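Local structure of FAD:protein FMN transferase (Vibrio cholerae, 6NXI) at residues P13-T18 with V179-E184; N47-T52 with T75-V80; G161-A166 with D262-T267. The protein probably transfers the FMN moiety of FAD, with magnesium as cofactor, onto the hydroxyl group of a threonine in target flavoproteins. One frame throughout, in Å; residues are numbered along the deposited sequence.

Interaction 1 (P13-T18 with V179-E184); sequences PTMGTT and VEIGGE. With MG (magnesium ion), chain D; FAD (flavin-adenine dinucleotide), chain B.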
loop_
_atom_site.group_PDB
_atom_site.type_symbol
_atom_site.label_atom_id
_atom_site.label_comp_id
_atom_site.label_asym_id
_atom_site.label_seq_id
_atom_site.Cartn_x
_atom_site.Cartn_y
_atom_site.Cartn_z
ATOM N N PRO A 13 -5.836 14.698 -8.109
ATOM C CA PRO A 13 -6.204 13.325 -8.389
ATOM C C PRO A 13 -4.980 12.488 -8.766
ATOM O O PRO A 13 -4.116 12.936 -9.496
ATOM C CB PRO A 13 -7.096 13.476 -9.641
ATOM C CG PRO A 13 -6.471 14.637 -10.395
ATOM C CD PRO A 13 -5.898 15.543 -9.317
ATOM N N THR A 14 -4.961 11.265 -8.266
ATOM C CA THR A 14 -3.987 10.219 -8.689
ATOM C C THR A 14 -4.512 8.846 -8.277
ATOM O O THR A 14 -5.082 8.724 -7.203
ATOM C CB THR A 14 -2.577 10.509 -8.137
ATOM O OG1 THR A 14 -1.612 9.789 -8.918
ATOM C CG2 THR A 14 -2.404 10.144 -6.681
ATOM N N MET A 15 -4.160 7.843 -9.078
ATOM C CA MET A 15 -4.309 6.404 -8.737
ATOM C C MET A 15 -5.743 6.078 -8.306
ATOM O O MET A 15 -5.898 5.225 -7.398
ATOM C CB MET A 15 -3.347 6.047 -7.623
ATOM C CG MET A 15 -1.885 6.352 -7.974
ATOM S SD MET A 15 -0.770 5.912 -6.652
ATOM C CE MET A 15 0.667 6.868 -7.097
ATOM N N GLY A 16 -6.729 6.744 -8.893
ATOM C CA GLY A 16 -8.141 6.414 -8.606
ATOM C C GLY A 16 -8.581 7.068 -7.320
ATOM O O GLY A 16 -9.678 6.781 -6.829
ATOM N N THR A 17 -7.709 7.887 -6.737
ATOM C CA THR A 17 -8.006 8.528 -5.423
ATOM C C THR A 17 -7.554 9.995 -5.509
ATOM O O THR A 17 -7.434 10.538 -6.622
ATOM C CB THR A 17 -7.456 7.703 -4.240
ATOM O OG1 THR A 17 -7.786 8.258 -2.942
ATOM C CG2 THR A 17 -5.962 7.458 -4.292
ATOM N N THR A 18 -7.196 10.546 -4.359
ATOM C CA THR A 18 -6.715 11.940 -4.253
ATOM C C THR A 18 -5.485 11.945 -3.362
ATOM O O THR A 18 -5.283 11.074 -2.464
ATOM C CB THR A 18 -7.770 12.915 -3.697
ATOM O OG1 THR A 18 -8.006 12.422 -2.380
ATOM C CG2 THR A 18 -8.999 13.019 -4.570
ATOM N N VAL A 179 2.831 14.144 3.334
ATOM C CA VAL A 179 2.396 13.665 2.011
ATOM C C VAL A 179 1.387 12.543 2.246
ATOM O O VAL A 179 1.773 11.596 2.942
ATOM C CB VAL A 179 3.594 13.151 1.212
ATOM C CG1 VAL A 179 3.147 12.534 -0.076
ATOM C CG2 VAL A 179 4.614 14.277 0.999
ATOM N N GLU A 180 0.181 12.639 1.703
ATOM C CA GLU A 180 -0.861 11.597 1.890
ATOM C C GLU A 180 -1.472 11.262 0.521
ATOM O O GLU A 180 -1.866 12.181 -0.211
ATOM C CB GLU A 180 -1.896 12.093 2.900
ATOM C CG GLU A 180 -3.046 11.109 3.117
ATOM C CD GLU A 180 -4.274 11.416 2.305
ATOM O OE1 GLU A 180 -4.806 12.554 2.438
ATOM O OE2 GLU A 180 -4.655 10.592 1.468
ATOM N N ILE A 181 -1.420 9.996 0.127
ATOM C CA ILE A 181 -2.112 9.508 -1.096
ATOM C C ILE A 181 -3.006 8.333 -0.733
ATOM O O ILE A 181 -2.517 7.340 -0.242
ATOM C CB ILE A 181 -1.095 9.096 -2.157
ATOM C CG1 ILE A 181 -0.096 10.209 -2.479
ATOM C CG2 ILE A 181 -1.815 8.636 -3.394
ATOM C CD1 ILE A 181 0.986 9.756 -3.481
ATOM N N GLY A 182 -4.311 8.496 -0.922
ATOM C CA GLY A 182 -5.264 7.440 -0.595
ATOM C C GLY A 182 -5.062 6.909 0.816
ATOM O O GLY A 182 -5.131 5.668 1.019
ATOM N N GLY A 183 -4.664 7.744 1.783
ATOM C CA GLY A 183 -4.519 7.329 3.175
ATOM C C GLY A 183 -3.130 6.852 3.566
ATOM O O GLY A 183 -2.890 6.734 4.790
ATOM N N GLU A 184 -2.234 6.600 2.605
ATOM C CA GLU A 184 -0.832 6.245 2.912
ATOM C C GLU A 184 -0.092 7.571 3.123
ATOM O O GLU A 184 -0.362 8.530 2.341
ATOM C CB GLU A 184 -0.182 5.521 1.737
ATOM C CG GLU A 184 -0.222 4.000 1.881
ATOM C CD GLU A 184 -1.533 3.352 2.276
ATOM O OE1 GLU A 184 -2.192 2.774 1.387
ATOM O OE2 GLU A 184 -1.944 3.462 3.500
HETATM MG MG MG D . -2.183 0.651 0.532
HETATM P PA FAD B . -3.923 -2.231 0.163
HETATM O O1A FAD B . -4.595 -2.817 1.353
HETATM O O2A FAD B . -2.690 -1.436 0.334
HETATM O O5B FAD B . -3.629 -3.375 -0.915
HETATM C C5B FAD B . -4.813 -4.011 -1.463
HETATM C C4B FAD B . -4.735 -4.105 -2.967
HETATM O O4B FAD B . -3.601 -4.894 -3.406
HETATM C C3B FAD B . -5.970 -4.781 -3.559
HETATM O O3B FAD B . -6.944 -3.795 -3.904
HETATM C C2B FAD B . -5.406 -5.544 -4.763
HETATM O O2B FAD B . -5.270 -4.698 -5.883
HETATM C C1B FAD B . -4.030 -5.955 -4.255
HETATM N N9A FAD B . -3.963 -7.182 -3.491
HETATM C C8A FAD B . -5.004 -7.899 -2.885
HETATM N N7A FAD B . -4.551 -8.893 -2.161
HETATM C C5A FAD B . -3.179 -8.890 -2.315
HETATM C C6A FAD B . -2.174 -9.730 -1.811
HETATM N N6A FAD B . -2.392 -10.745 -0.955
HETATM N N1A FAD B . -0.905 -9.403 -2.126
HETATM C C2A FAD B . -0.687 -8.373 -2.967
HETATM N N3A FAD B . -1.559 -7.507 -3.502
HETATM C C4A FAD B . -2.808 -7.838 -3.133
HETATM N N1 FAD B . -8.009 2.468 -9.041
HETATM C C2 FAD B . -8.903 2.858 -10.014
HETATM O O2 FAD B . -10.131 2.695 -9.841
HETATM N N3 FAD B . -8.494 3.455 -11.164
HETATM C C4 FAD B . -7.171 3.684 -11.440
HETATM O O4 FAD B . -6.833 4.194 -12.500
HETATM C C4X FAD B . -6.206 3.270 -10.463
HETATM N N5 FAD B . -4.926 3.463 -10.706
HETATM C C5X FAD B . -4.018 3.050 -9.759
HETATM C C6 FAD B . -2.642 3.224 -10.009
HETATM C C7 FAD B . -1.665 2.843 -9.114
HETATM C C7M FAD B . -0.207 3.065 -9.446
HETATM C C8 FAD B . -2.068 2.267 -7.886
HETATM C C8M FAD B . -1.058 1.813 -6.865
HETATM C C9 FAD B . -3.430 2.084 -7.626
HETATM C C9A FAD B . -4.424 2.472 -8.536
HETATM N N10 FAD B . -5.793 2.279 -8.319
HETATM C C10 FAD B . -6.727 2.667 -9.264
HETATM C "C1'" FAD B . -6.267 1.738 -7.026
HETATM C "C2'" FAD B . -6.111 0.268 -6.872
HETATM O "O2'" FAD B . -6.913 -0.423 -7.824
HETATM C "C3'" FAD B . -6.556 -0.139 -5.457
HETATM O "O3'" FAD B . -7.922 0.125 -5.226
HETATM C "C4'" FAD B . -5.832 0.586 -4.339
HETATM O "O4'" FAD B . -4.463 0.726 -4.685
HETATM C "C5'" FAD B . -6.039 -0.094 -3.001
HETATM O "O5'" FAD B . -5.154 0.534 -2.040
HETATM P P FAD B . -5.347 0.231 -0.499
HETATM O O1P FAD B . -6.754 0.297 -0.109
HETATM O O2P FAD B . -4.262 1.081 0.123
HETATM O O3P FAD B . -4.979 -1.313 -0.542
HETATM O O HOH W 1 -6.881 10.659 -0.104
HETATM O O HOH W 2 -1.431 0.887 -1.697
HETATM O O HOH W 3 -2.019 -0.145 2.986
#
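Gly182 N donates to Thr18 O at 3.2 Å with an almost straight N-H...O angle of 169°, the one direct hydrogen bond between 13-18 and 179-184. A water bridges the same junction, donating both to Thr18 O and to Glu180 OE2. That carboxylate oxygen also accepts from Gly183 N at 2.9 Å; the bend at chi2 (-97°) turns the Glu180 chain back over its own turn, while OE1 goes to Asn20. Deeper in, Thr14 CG2 meets Ile181 CG2 at 3.7 Å, the two side chains crossing nearly perpendicularly. Thr14 OG1 lies opposite the backbone N (chi1 -160°), which leaves CG2 for Ile181 and gives the hydroxyl to Asn47 ND2 of helix 32-50. Nearer the surface Thr17 OG1 lies 3.5 Å from Gly182 CA. Two neighbouring beta hairpins of the antiparallel sheet of this ApbE-family protein lie side by side here, their turns at the same end: strands 7-14 and 17-24 join through a type I' turn from Thr14 to Thr17, strands 177-181 and 184-188 through another from Ile181 to Glu184, and 17-24 pairs with 177-181. Both turns serve the FAD site. Met15, extended beyond CG, lies along the dimethylbenzene part of the flavin, with Met15 CG 3.7 Å from FAD C7, and Met15 O approaches FAD N10 to 3.1 Å. In the second hairpin Glu184 OE1 binds magnesium at 2.3 Å, beside one oxygen from each FAD phosphate, two waters and Asp269; Glu184 OE2 accepts from Thr224 N, a second-shell bond that would limit rotation of the carboxylate.

Interaction 2 (N47-T52 with T75-V80); sequences NDQMST and TQTLTV. With FAD (flavin-adenine dinucleotide), chain B.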
loop_
_atom_site.group_PDB
_atom_site.type_symbol
_atom_site.label_atom_id
_atom_site.label_comp_id
_atom_site.label_asym_id
_atom_site.label_seq_id
_atom_site.Cartn_x
_atom_site.Cartn_y
_atom_site.Cartn_z
ATOM N N ASN A 47 1.954 6.396 -12.332
ATOM C CA ASN A 47 0.763 5.776 -12.977
ATOM C C ASN A 47 1.148 5.184 -14.343
ATOM O O ASN A 47 0.767 4.048 -14.661
ATOM C CB ASN A 47 -0.382 6.766 -13.100
ATOM C CG ASN A 47 -1.142 6.979 -11.807
ATOM O OD1 ASN A 47 -2.044 6.181 -11.513
ATOM N ND2 ASN A 47 -0.749 7.979 -11.033
ATOM N N ASP A 48 1.941 5.904 -15.117
ATOM C CA ASP A 48 2.398 5.403 -16.441
ATOM C C ASP A 48 3.367 4.229 -16.315
ATOM O O ASP A 48 3.553 3.511 -17.325
ATOM C CB ASP A 48 2.953 6.577 -17.241
ATOM C CG ASP A 48 1.869 7.516 -17.760
ATOM O OD1 ASP A 48 0.711 7.078 -17.883
ATOM O OD2 ASP A 48 2.201 8.653 -18.049
ATOM N N GLN A 49 4.040 4.070 -15.182
ATOM C CA GLN A 49 4.918 2.913 -14.933
ATOM C C GLN A 49 4.080 1.745 -14.397
ATOM O O GLN A 49 4.357 0.604 -14.742
ATOM C CB GLN A 49 6.026 3.341 -14.000
ATOM C CG GLN A 49 7.016 4.273 -14.681
ATOM C CD GLN A 49 8.002 4.859 -13.714
ATOM O OE1 GLN A 49 7.716 5.032 -12.523
ATOM N NE2 GLN A 49 9.088 5.391 -14.305
ATOM N N MET A 50 3.162 2.014 -13.470
ATOM C CA MET A 50 2.703 0.946 -12.561
ATOM C C MET A 50 1.179 0.829 -12.426
ATOM O O MET A 50 0.766 -0.038 -11.607
ATOM C CB MET A 50 3.369 1.125 -11.194
ATOM C CG MET A 50 4.904 0.796 -11.323
ATOM S SD MET A 50 5.801 1.025 -9.779
ATOM C CE MET A 50 6.818 2.478 -10.061
ATOM N N SER A 51 0.379 1.612 -13.152
ATOM C CA SER A 51 -1.105 1.478 -13.123
ATOM C C SER A 51 -1.565 0.226 -13.881
ATOM O O SER A 51 -1.332 0.147 -15.082
ATOM C CB SER A 51 -1.829 2.660 -13.654
ATOM O OG SER A 51 -3.276 2.450 -13.557
ATOM N N THR A 52 -2.280 -0.682 -13.225
ATOM C CA THR A 52 -2.943 -1.794 -13.960
ATOM C C THR A 52 -4.077 -1.299 -14.852
ATOM O O THR A 52 -4.499 -2.107 -15.724
ATOM C CB THR A 52 -3.479 -2.853 -12.998
ATOM O OG1 THR A 52 -4.295 -2.131 -12.065
ATOM C CG2 THR A 52 -2.343 -3.640 -12.393
ATOM N N THR A 75 13.853 1.905 -13.765
ATOM C CA THR A 75 14.461 1.791 -12.426
ATOM C C THR A 75 13.363 1.802 -11.371
ATOM O O THR A 75 13.433 0.991 -10.415
ATOM C CB THR A 75 15.429 2.947 -12.178
ATOM O OG1 THR A 75 16.350 2.810 -13.258
ATOM C CG2 THR A 75 16.090 2.876 -10.827
ATOM N N GLN A 76 12.373 2.685 -11.500
ATOM C CA GLN A 76 11.332 2.814 -10.433
ATOM C C GLN A 76 10.497 1.535 -10.356
ATOM O O GLN A 76 10.309 0.970 -9.279
ATOM C CB GLN A 76 10.432 4.032 -10.649
ATOM C CG GLN A 76 11.157 5.361 -10.653
ATOM C CD GLN A 76 11.579 5.860 -12.009
ATOM O OE1 GLN A 76 12.023 5.094 -12.891
ATOM N NE2 GLN A 76 11.432 7.173 -12.181
ATOM N N THR A 77 10.046 1.019 -11.485
ATOM C CA THR A 77 9.246 -0.233 -11.478
ATOM C C THR A 77 10.111 -1.351 -10.890
ATOM O O THR A 77 9.594 -2.202 -10.133
ATOM C CB THR A 77 8.783 -0.589 -12.898
ATOM O OG1 THR A 77 8.012 0.499 -13.413
ATOM C CG2 THR A 77 7.982 -1.870 -12.912
ATOM N N LEU A 78 11.376 -1.456 -11.336
ATOM C CA LEU A 78 12.277 -2.499 -10.808
ATOM C C LEU A 78 12.349 -2.392 -9.274
ATOM O O LEU A 78 12.204 -3.420 -8.619
ATOM C CB LEU A 78 13.648 -2.354 -11.486
ATOM C CG LEU A 78 14.567 -3.568 -11.462
ATOM C CD1 LEU A 78 14.922 -3.974 -10.042
ATOM C CD2 LEU A 78 13.985 -4.706 -12.236
ATOM N N THR A 79 12.535 -1.188 -8.724
ATOM C CA THR A 79 12.665 -0.969 -7.271
ATOM C C THR A 79 11.397 -1.495 -6.588
ATOM O O THR A 79 11.520 -2.165 -5.551
ATOM C CB THR A 79 12.943 0.496 -6.970
ATOM O OG1 THR A 79 14.192 0.793 -7.627
ATOM C CG2 THR A 79 13.012 0.762 -5.475
ATOM N N VAL A 80 10.218 -1.171 -7.128
ATOM C CA VAL A 80 8.940 -1.565 -6.488
ATOM C C VAL A 80 8.723 -3.067 -6.600
ATOM O O VAL A 80 8.384 -3.713 -5.609
ATOM C CB VAL A 80 7.785 -0.755 -7.093
ATOM C CG1 VAL A 80 6.451 -1.273 -6.581
ATOM C CG2 VAL A 80 7.987 0.733 -6.818
HETATM P PA FAD B . -3.923 -2.231 0.163
HETATM O O1A FAD B . -4.595 -2.817 1.353
HETATM O O2A FAD B . -2.690 -1.436 0.334
HETATM O O5B FAD B . -3.629 -3.375 -0.915
HETATM C C5B FAD B . -4.813 -4.011 -1.463
HETATM C C4B FAD B . -4.735 -4.105 -2.967
HETATM O O4B FAD B . -3.601 -4.894 -3.406
HETATM C C3B FAD B . -5.970 -4.781 -3.559
HETATM O O3B FAD B . -6.944 -3.795 -3.904
HETATM C C2B FAD B . -5.406 -5.544 -4.763
HETATM O O2B FAD B . -5.270 -4.698 -5.883
HETATM C C1B FAD B . -4.030 -5.955 -4.255
HETATM N N9A FAD B . -3.963 -7.182 -3.491
HETATM C C8A FAD B . -5.004 -7.899 -2.885
HETATM N N7A FAD B . -4.551 -8.893 -2.161
HETATM C C5A FAD B . -3.179 -8.890 -2.315
HETATM C C6A FAD B . -2.174 -9.730 -1.811
HETATM N N6A FAD B . -2.392 -10.745 -0.955
HETATM N N1A FAD B . -0.905 -9.403 -2.126
HETATM C C2A FAD B . -0.687 -8.373 -2.967
HETATM N N3A FAD B . -1.559 -7.507 -3.502
HETATM C C4A FAD B . -2.808 -7.838 -3.133
HETATM N N1 FAD B . -8.009 2.468 -9.041
HETATM C C2 FAD B . -8.903 2.858 -10.014
HETATM O O2 FAD B . -10.131 2.695 -9.841
HETATM N N3 FAD B . -8.494 3.455 -11.164
HETATM C C4 FAD B . -7.171 3.684 -11.440
HETATM O O4 FAD B . -6.833 4.194 -12.500
HETATM C C4X FAD B . -6.206 3.270 -10.463
HETATM N N5 FAD B . -4.926 3.463 -10.706
HETATM C C5X FAD B . -4.018 3.050 -9.759
HETATM C C6 FAD B . -2.642 3.224 -10.009
HETATM C C7 FAD B . -1.665 2.843 -9.114
HETATM C C7M FAD B . -0.207 3.065 -9.446
HETATM C C8 FAD B . -2.068 2.267 -7.886
HETATM C C8M FAD B . -1.058 1.813 -6.865
HETATM C C9 FAD B . -3.430 2.084 -7.626
HETATM C C9A FAD B . -4.424 2.472 -8.536
HETATM N N10 FAD B . -5.793 2.279 -8.319
HETATM C C10 FAD B . -6.727 2.667 -9.264
HETATM C "C1'" FAD B . -6.267 1.738 -7.026
HETATM C "C2'" FAD B . -6.111 0.268 -6.872
HETATM O "O2'" FAD B . -6.913 -0.423 -7.824
HETATM C "C3'" FAD B . -6.556 -0.139 -5.457
HETATM O "O3'" FAD B . -7.922 0.125 -5.226
HETATM C "C4'" FAD B . -5.832 0.586 -4.339
HETATM O "O4'" FAD B . -4.463 0.726 -4.685
HETATM C "C5'" FAD B . -6.039 -0.094 -3.001
HETATM O "O5'" FAD B . -5.154 0.534 -2.040
HETATM P P FAD B . -5.347 0.231 -0.499
HETATM O O1P FAD B . -6.754 0.297 -0.109
HETATM O O2P FAD B . -4.262 1.081 0.123
HETATM O O3P FAD B . -4.979 -1.313 -0.542
#
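Met50 of segment 47-52 reaches to Val80, the two side chains meeting tip to tip with Met50 SD 3.7 Å from Val80 CG2. The bend at chi3 (-110°) turns the methyl onto the backbone of helix 75-90, where Met50 CE lies 3.8 Å from Gln76 C. The Met50 and Thr77 side chains run antiparallel past each other, with Met50 CG beside Thr77 OG1, and Gln49 CB comes within 3.5 Å of that same Thr77 OG1, whose hydrogen-bonding partners are Glu58 and Ser74. This is the close-packed, buried part of a helix-helix contact in which the C-terminal part of helix 32-50 abuts the first turns of 75-90; Trp160 of helix 157-171 covers Met50, Gln76 and Val80. The looser side belongs to Gln49 and the partly exposed Gln76. Their amide planes stand 70° apart, with Gln49 NE2 3.3 Å from Gln76 OE1, and Gln49 OE1 lies 3.4 Å from Gln76 CB. On the other side of the segment, Asn47 and Ser51 line the flavin: Asn47 OD1 is 3.4 Å from FAD C6, and Ser51 OG stands equally far from FAD N5.

Interaction 3 (G161-A166 with D262-T267); sequences GVDVVA and DKSCMT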
loop_
_atom_site.group_PDB
_atom_site.type_symbol
_atom_site.label_atom_id
_atom_site.label_comp_id
_atom_site.label_asym_id
_atom_site.label_seq_id
_atom_site.Cartn_x
_atom_site.Cartn_y
_atom_site.Cartn_z
ATOM N N GLY A 161 4.610 6.188 -4.561
ATOM C CA GLY A 161 4.310 7.582 -4.990
ATOM C C GLY A 161 4.527 8.548 -3.807
ATOM O O GLY A 161 5.093 9.627 -3.987
ATOM N N VAL A 162 4.142 8.133 -2.601
ATOM C CA VAL A 162 4.324 8.965 -1.385
ATOM C C VAL A 162 5.812 9.233 -1.167
ATOM O O VAL A 162 6.202 10.402 -1.018
ATOM C CB VAL A 162 3.690 8.335 -0.146
ATOM C CG1 VAL A 162 4.156 9.051 1.122
ATOM C CG2 VAL A 162 2.171 8.302 -0.272
ATOM N N ASP A 163 6.642 8.187 -1.321
ATOM C CA ASP A 163 8.100 8.338 -1.148
ATOM C C ASP A 163 8.653 9.245 -2.232
ATOM O O ASP A 163 9.579 10.057 -1.938
ATOM C CB ASP A 163 8.779 6.977 -1.156
ATOM C CG ASP A 163 8.552 6.119 0.065
ATOM O OD1 ASP A 163 8.258 6.665 1.161
ATOM O OD2 ASP A 163 8.720 4.907 -0.063
ATOM N N VAL A 164 8.236 9.048 -3.479
ATOM C CA VAL A 164 8.726 9.890 -4.611
ATOM C C VAL A 164 8.419 11.371 -4.338
ATOM O O VAL A 164 9.329 12.223 -4.476
ATOM C CB VAL A 164 8.123 9.407 -5.941
ATOM C CG1 VAL A 164 8.302 10.436 -7.028
ATOM C CG2 VAL A 164 8.714 8.053 -6.307
ATOM N N VAL A 165 7.218 11.669 -3.897
ATOM C CA VAL A 165 6.838 13.082 -3.600
ATOM C C VAL A 165 7.617 13.615 -2.383
ATOM O O VAL A 165 8.084 14.790 -2.416
ATOM C CB VAL A 165 5.327 13.213 -3.453
ATOM C CG1 VAL A 165 4.924 14.549 -2.861
ATOM C CG2 VAL A 165 4.621 12.882 -4.771
ATOM N N ALA A 166 7.763 12.819 -1.336
ATOM C CA ALA A 166 8.494 13.219 -0.096
ATOM C C ALA A 166 9.928 13.547 -0.500
ATOM O O ALA A 166 10.466 14.610 -0.100
ATOM C CB ALA A 166 8.391 12.174 0.983
ATOM N N ASP A 262 7.176 2.726 8.897
ATOM C CA ASP A 262 8.500 2.427 8.294
ATOM C C ASP A 262 9.038 3.760 7.774
ATOM O O ASP A 262 8.235 4.582 7.413
ATOM C CB ASP A 262 8.409 1.405 7.164
ATOM C CG ASP A 262 9.749 0.823 6.731
ATOM O OD1 ASP A 262 10.171 -0.151 7.387
ATOM O OD2 ASP A 262 10.386 1.383 5.780
ATOM N N LYS A 263 10.339 3.880 7.665
ATOM C CA LYS A 263 10.963 5.055 7.021
ATOM C C LYS A 263 10.487 5.195 5.565
ATOM O O LYS A 263 10.435 6.328 5.058
ATOM C CB LYS A 263 12.486 4.924 7.131
ATOM C CG LYS A 263 13.023 5.047 8.558
ATOM C CD LYS A 263 12.829 6.421 9.170
ATOM C CE LYS A 263 13.566 6.602 10.482
ATOM N NZ LYS A 263 12.843 7.579 11.331
ATOM N N SER A 264 10.121 4.103 4.895
ATOM C CA SER A 264 9.602 4.073 3.517
ATOM C C SER A 264 8.105 3.800 3.509
ATOM O O SER A 264 7.681 2.809 4.093
ATOM C CB SER A 264 10.325 3.031 2.678
ATOM O OG SER A 264 9.595 2.777 1.512
ATOM N N CYS A 265 7.362 4.673 2.863
ATOM C CA CYS A 265 5.917 4.461 2.677
ATOM C C CYS A 265 5.692 3.240 1.787
ATOM O O CYS A 265 4.802 2.444 2.072
ATOM C CB CYS A 265 5.223 5.706 2.162
ATOM S SG CYS A 265 3.435 5.609 2.429
ATOM N N MET A 266 6.479 3.063 0.771
ATOM C CA MET A 266 6.398 1.830 -0.069
ATOM C C MET A 266 6.443 0.588 0.838
ATOM O O MET A 266 5.563 -0.346 0.742
ATOM C CB MET A 266 7.550 1.790 -1.059
ATOM C CG MET A 266 7.585 0.500 -1.798
ATOM S SD MET A 266 8.905 0.303 -2.998
ATOM C CE MET A 266 10.358 0.503 -1.989
ATOM N N THR A 267 7.412 0.530 1.728
ATOM C CA THR A 267 7.626 -0.623 2.618
ATOM C C THR A 267 6.465 -0.738 3.598
ATOM O O THR A 267 5.932 -1.869 3.780
ATOM C CB THR A 267 8.982 -0.527 3.296
ATOM O OG1 THR A 267 9.949 -0.538 2.239
ATOM C CG2 THR A 267 9.168 -1.699 4.231
#
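The N-terminus of helix 265-278, the helix whose Asp269 binds magnesium, is held by Asp163 of helix 157-171. Asp163 OD1 accepts from Cys265 N at 2.8 Å on its syn side, while Asp163 OD2 accepts from Met266 N at 3.0 Å and from Ser264 OG at 2.8 Å. The two donors reach OD2 from opposite faces of the carboxylate plane: the hydroxyl comes on the syn side, tilted moderately from the plane, whereas the amide sits well above it, 47° out. The carboxylate meets the first amides of a helix, where the helix dipole would be expected to stabilise its negative charge, and Arg186 adds a salt bridge to OD1. Ser264 is itself the N-cap of the helix, its OG accepting from Thr267 N at 3.1 Å while donating to the aspartate. Just before the cap, an Asx turn carries the chain out of strand 255-262, Ser264 N donating to Asp262 OD2. Apolar packing flanks this polar group: Val162 CG1 lies 3.7 Å from Cys265 CB, and Cys265 SG also rests against Val162 CB at 3.8 Å. Beyond them, Val162 continues onto Val179 and Ile181 of the sheet, and Met266 turns its end away toward Val80 and Glu83 of helix 75-90.

From the N terminus, the first hairpin opens the longest loop, which interaction 1 closes 161 residues later. Nested within it, interaction 2 closes a short loop between helices 32-50 and 75-90. Interaction 3 starts on helix 157-171, still inside the first loop, and closes at helix 265-278 beyond it, so interactions 1 and 3 cross while 2 and 3 follow in series. Strand 7-14 and helix 32-50 join interactions 1 and 2 beside the flavin. Ile181 and Glu184 pack on Val162 and Cys265, joining 1 to 3, and helices 75-90 and 265-278 meet between 2 and 3. Together they tie the large sheet to helices 32-50 and 157-171, and these to helices 75-90 and 265-278.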